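Local atomic coordinates of transcriptional regulator, LacI family (Arthrobacter sp., PDB entry 4RKQ), a protein that probably regulates transcription as a LacI-family regulator, with a periplasmic-binding-protein-like core thought to sense a sugar or related small effector. Residues K127-A136 and E191-M202. Numbering follows the deposited sequence.
Sequences KRQHIAYLEA and ETDGILAFNDLM. With EDO (1,2-ethanediol), chain F.
Ile131 to Leu134 and Gly194 to Ala197 pair residue for residue as parallel neighbours, the two strand axes 4.7 Å apart and inclined by 20°. Ala132 and Leu134 do the bonding on one strand, Gly194 and Leu196 on the other, with Phe198 just past its end, from Ala132 N to Gly194 O (2.8 Å) through to Phe198 N on Leu134 O (3.0 Å).

At the start of the pairing, the carboxylate of Asp193 accepts from two consecutive amides: Gln129 N meets the syn lone pair of OD2 at 2.9 Å, and His130 N reaches OD1 at 2.7 Å from the syn side, 23° out of plane. Asp193 N returns a bond to His130 O. A chi1 of 61°, with CG between the backbone N and carbonyl carbon, turns the carboxylate toward these amides. With an alanine in place of Asp193, both amides would probably lose this acceptor and the chain leading into strand 131-136 would be less firmly held. Nearby, Glu191 CG sits over the face of the His130 imidazole, while the Arg128 guanidinium goes on to a salt bridge with Glu287.

At the other end, Ala136 CB lies centrally over one face of the Phe198 ring, 3.6 Å from its centroid, and Tyr133 OH approaches that ring's edge. Met202 CE fits against Leu134 CG at 3.8 Å.

Helices 112-125 and 150-161 pack on the sheet face bearing Ile131, Tyr133 and Leu196; helix 175-188 covers Leu134. Asn199 caps helix 200-212 through Met202 N and donates to an ethanediol, probably from the crystallisation liquor, also held by Asn27, Arg151 and Asp227; the position is consistent with the effector cleft at the C-terminal strand ends of a LacI-type Rossmann-like subdomain.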
loop_
_atom_site.group_PDB
_atom_site.type_symbol
_atom_site.label_atom_id
_atom_site.label_comp_id
_atom_site.label_asym_id
_atom_site.label_seq_id
_atom_site.Cartn_x
_atom_site.Cartn_y
_atom_site.Cartn_z
ATOM N N LYS A 127 -30.751 12.824 -3.675
ATOM C CA LYS A 127 -31.141 14.218 -3.743
ATOM C C LYS A 127 -30.141 15.162 -3.151
ATOM O O LYS A 127 -30.520 16.114 -2.458
ATOM C CB LYS A 127 -32.524 14.407 -3.041
ATOM C CG LYS A 127 -33.688 14.635 -3.990
ATOM C CD LYS A 127 -34.389 13.345 -4.357
ATOM C CE LYS A 127 -35.529 13.651 -5.311
ATOM N NZ LYS A 127 -36.414 12.478 -5.466
ATOM N N ARG A 128 -28.860 14.951 -3.424
ATOM C CA ARG A 128 -27.873 15.940 -2.964
ATOM C C ARG A 128 -28.021 17.137 -3.844
ATOM O O ARG A 128 -28.151 16.993 -5.048
ATOM C CB ARG A 128 -26.432 15.409 -3.021
ATOM C CG ARG A 128 -26.251 14.075 -2.339
ATOM C CD ARG A 128 -26.610 14.125 -0.860
ATOM N NE ARG A 128 -26.497 12.798 -0.256
ATOM C CZ ARG A 128 -26.482 12.568 1.053
ATOM N NH1 ARG A 128 -26.517 13.580 1.920
ATOM N NH2 ARG A 128 -26.364 11.316 1.492
ATOM N N GLN A 129 -28.003 18.321 -3.241
ATOM C CA GLN A 129 -28.301 19.552 -3.951
ATOM C C GLN A 129 -27.055 20.338 -4.234
ATOM O O GLN A 129 -27.082 21.195 -5.093
ATOM C CB GLN A 129 -29.254 20.452 -3.118
ATOM C CG GLN A 129 -30.505 19.757 -2.627
ATOM C CD GLN A 129 -31.467 19.401 -3.753
ATOM O OE1 GLN A 129 -31.813 20.244 -4.582
ATOM N NE2 GLN A 129 -31.882 18.152 -3.795
ATOM N N HIS A 130 -25.958 20.088 -3.513
ATOM C CA HIS A 130 -24.785 20.948 -3.657
ATOM C C HIS A 130 -23.540 20.077 -3.787
ATOM O O HIS A 130 -22.893 19.734 -2.809
ATOM C CB HIS A 130 -24.641 21.906 -2.503
ATOM C CG HIS A 130 -25.784 22.862 -2.370
ATOM N ND1 HIS A 130 -25.869 24.019 -3.110
ATOM C CD2 HIS A 130 -26.892 22.827 -1.591
ATOM C CE1 HIS A 130 -26.970 24.669 -2.778
ATOM N NE2 HIS A 130 -27.612 23.963 -1.864
ATOM N N ILE A 131 -23.235 19.700 -5.011
ATOM C CA ILE A 131 -22.213 18.662 -5.268
ATOM C C ILE A 131 -20.840 19.269 -5.506
ATOM O O ILE A 131 -20.738 20.359 -6.064
ATOM C CB ILE A 131 -22.645 17.805 -6.465
ATOM C CG1 ILE A 131 -23.894 17.040 -6.053
ATOM C CG2 ILE A 131 -21.545 16.821 -6.866
ATOM C CD1 ILE A 131 -24.555 16.224 -7.136
ATOM N N ALA A 132 -19.767 18.584 -5.103
ATOM C CA ALA A 132 -18.415 19.067 -5.419
ATOM C C ALA A 132 -17.604 17.909 -5.951
ATOM O O ALA A 132 -17.848 16.776 -5.563
ATOM C CB ALA A 132 -17.757 19.677 -4.213
ATOM N N TYR A 133 -16.725 18.187 -6.913
ATOM C CA TYR A 133 -15.818 17.160 -7.466
ATOM C C TYR A 133 -14.442 17.627 -7.087
ATOM O O TYR A 133 -14.104 18.763 -7.316
ATOM C CB TYR A 133 -15.904 17.031 -8.994
ATOM C CG TYR A 133 -14.863 16.063 -9.524
ATOM C CD1 TYR A 133 -14.927 14.713 -9.233
ATOM C CD2 TYR A 133 -13.787 16.522 -10.274
ATOM C CE1 TYR A 133 -13.945 13.830 -9.691
ATOM C CE2 TYR A 133 -12.822 15.656 -10.748
ATOM C CZ TYR A 133 -12.898 14.322 -10.462
ATOM O OH TYR A 133 -11.900 13.497 -10.944
ATOM N N LEU A 134 -13.668 16.744 -6.489
ATOM C CA LEU A 134 -12.328 17.067 -6.093
ATOM C C LEU A 134 -11.386 16.381 -7.081
ATOM O O LEU A 134 -11.308 15.176 -7.143
ATOM C CB LEU A 134 -12.092 16.592 -4.659
ATOM C CG LEU A 134 -10.618 16.562 -4.251
ATOM C CD1 LEU A 134 -9.990 17.941 -4.323
ATOM C CD2 LEU A 134 -10.535 15.958 -2.874
ATOM N N GLU A 135 -10.619 17.189 -7.788
ATOM C CA GLU A 135 -9.805 16.761 -8.911
ATOM C C GLU A 135 -8.366 16.637 -8.424
ATOM O O GLU A 135 -7.936 17.413 -7.605
ATOM C CB GLU A 135 -9.896 17.881 -9.973
ATOM C CG GLU A 135 -8.995 17.787 -11.180
ATOM C CD GLU A 135 -9.420 16.673 -12.093
ATOM O OE1 GLU A 135 -9.369 15.518 -11.636
ATOM O OE2 GLU A 135 -9.799 16.944 -13.255
ATOM N N ALA A 136 -7.594 15.727 -8.996
ATOM C CA ALA A 136 -6.154 15.670 -8.702
ATOM C C ALA A 136 -5.447 16.622 -9.696
ATOM O O ALA A 136 -5.627 16.493 -10.920
ATOM C CB ALA A 136 -5.666 14.261 -8.893
ATOM N N GLU A 191 -22.934 24.380 2.725
ATOM C CA GLU A 191 -24.090 23.693 2.166
ATOM C C GLU A 191 -23.735 22.373 1.438
ATOM O O GLU A 191 -24.621 21.534 1.166
ATOM C CB GLU A 191 -24.864 24.674 1.244
ATOM C CG GLU A 191 -24.193 25.113 -0.078
ATOM C CD GLU A 191 -23.179 26.259 0.044
ATOM O OE1 GLU A 191 -22.677 26.529 1.146
ATOM O OE2 GLU A 191 -22.864 26.897 -0.977
ATOM N N THR A 192 -22.445 22.162 1.157
ATOM C CA THR A 192 -22.010 21.009 0.347
ATOM C C THR A 192 -22.552 19.739 0.919
ATOM O O THR A 192 -22.318 19.413 2.083
ATOM C CB THR A 192 -20.461 20.971 0.297
ATOM O OG1 THR A 192 -20.000 22.208 -0.211
ATOM C CG2 THR A 192 -19.927 19.852 -0.618
ATOM N N ASP A 193 -23.302 18.979 0.131
ATOM C CA ASP A 193 -23.815 17.745 0.664
ATOM C C ASP A 193 -23.455 16.507 -0.162
ATOM O O ASP A 193 -23.908 15.413 0.128
ATOM C CB ASP A 193 -25.327 17.844 0.866
ATOM C CG ASP A 193 -26.068 18.110 -0.414
ATOM O OD1 ASP A 193 -25.378 18.461 -1.385
ATOM O OD2 ASP A 193 -27.331 17.962 -0.452
ATOM N N GLY A 194 -22.625 16.648 -1.181
ATOM C CA GLY A 194 -22.120 15.433 -1.847
ATOM C C GLY A 194 -20.806 15.710 -2.509
ATOM O O GLY A 194 -20.687 16.708 -3.184
ATOM N N ILE A 195 -19.816 14.833 -2.300
ATOM C CA ILE A 195 -18.476 15.036 -2.818
ATOM C C ILE A 195 -17.984 13.789 -3.541
ATOM O O ILE A 195 -17.964 12.702 -2.952
ATOM C CB ILE A 195 -17.488 15.408 -1.709
ATOM C CG1 ILE A 195 -17.890 16.750 -1.069
ATOM C CG2 ILE A 195 -16.067 15.495 -2.267
ATOM C CD1 ILE A 195 -17.016 17.186 0.075
ATOM N N LEU A 196 -17.595 13.969 -4.811
ATOM C CA LEU A 196 -16.982 12.917 -5.638
ATOM C C LEU A 196 -15.481 13.196 -5.669
ATOM O O LEU A 196 -15.077 14.317 -5.960
ATOM C CB LEU A 196 -17.510 12.931 -7.079
ATOM C CG LEU A 196 -19.004 12.658 -7.272
ATOM C CD1 LEU A 196 -19.373 12.870 -8.732
ATOM C CD2 LEU A 196 -19.396 11.262 -6.837
ATOM N N ALA A 197 -14.660 12.199 -5.340
ATOM C CA ALA A 197 -13.235 12.410 -5.328
ATOM C C ALA A 197 -12.589 11.643 -6.456
ATOM O O ALA A 197 -13.021 10.565 -6.820
ATOM C CB ALA A 197 -12.654 11.985 -3.996
ATOM N N PHE A 198 -11.533 12.238 -6.981
ATOM C CA PHE A 198 -10.709 11.665 -8.031
ATOM C C PHE A 198 -10.360 10.201 -7.755
ATOM O O PHE A 198 -10.417 9.372 -8.642
ATOM C CB PHE A 198 -9.429 12.528 -8.164
ATOM C CG PHE A 198 -8.458 11.992 -9.138
ATOM C CD1 PHE A 198 -8.592 12.264 -10.489
ATOM C CD2 PHE A 198 -7.412 11.172 -8.714
ATOM C CE1 PHE A 198 -7.694 11.729 -11.412
ATOM C CE2 PHE A 198 -6.511 10.636 -9.642
ATOM C CZ PHE A 198 -6.648 10.915 -10.986
ATOM N N ASN A 199 -9.953 9.900 -6.524
ATOM C CA ASN A 199 -9.756 8.552 -6.136
ATOM C C ASN A 199 -9.955 8.361 -4.645
ATOM O O ASN A 199 -10.155 9.346 -3.893
ATOM C CB ASN A 199 -8.343 8.049 -6.567
ATOM C CG ASN A 199 -7.206 8.838 -5.945
ATOM O OD1 ASN A 199 -7.381 9.582 -4.987
ATOM N ND2 ASN A 199 -6.012 8.657 -6.498
ATOM N N ASP A 200 -9.857 7.100 -4.229
ATOM C CA ASP A 200 -10.005 6.710 -2.799
ATOM C C ASP A 200 -9.021 7.348 -1.830
ATOM O O ASP A 200 -9.403 7.706 -0.727
ATOM C CB ASP A 200 -9.935 5.198 -2.616
ATOM C CG ASP A 200 -11.155 4.446 -3.179
ATOM O OD1 ASP A 200 -12.118 5.102 -3.587
ATOM O OD2 ASP A 200 -11.120 3.177 -3.188
ATOM N N LEU A 201 -7.752 7.469 -2.209
ATOM C CA LEU A 201 -6.783 8.109 -1.348
ATOM C C LEU A 201 -7.204 9.563 -1.056
ATOM O O LEU A 201 -7.192 10.010 0.106
ATOM C CB LEU A 201 -5.420 8.107 -2.025
ATOM C CG LEU A 201 -4.326 8.785 -1.231
ATOM C CD1 LEU A 201 -4.155 8.094 0.091
ATOM C CD2 LEU A 201 -3.017 8.848 -2.026
ATOM N N MET A 202 -7.595 10.290 -2.106
ATOM C CA MET A 202 -8.091 11.665 -1.908
ATOM C C MET A 202 -9.394 11.631 -1.089
ATOM O O MET A 202 -9.598 12.449 -0.219
ATOM C CB MET A 202 -8.231 12.405 -3.256
ATOM C CG MET A 202 -6.880 12.686 -3.970
ATOM S SD MET A 202 -7.024 13.658 -5.482
ATOM C CE MET A 202 -7.028 15.287 -4.773
HETATM C C1 EDO F . -4.959 6.134 -9.252
HETATM O O1 EDO F . -5.445 6.028 -7.901
HETATM C C2 EDO F . -5.676 5.171 -10.172
HETATM O O2 EDO F . -7.036 5.622 -10.215
HETATM O O HOH W 1 -28.394 15.890 1.386
#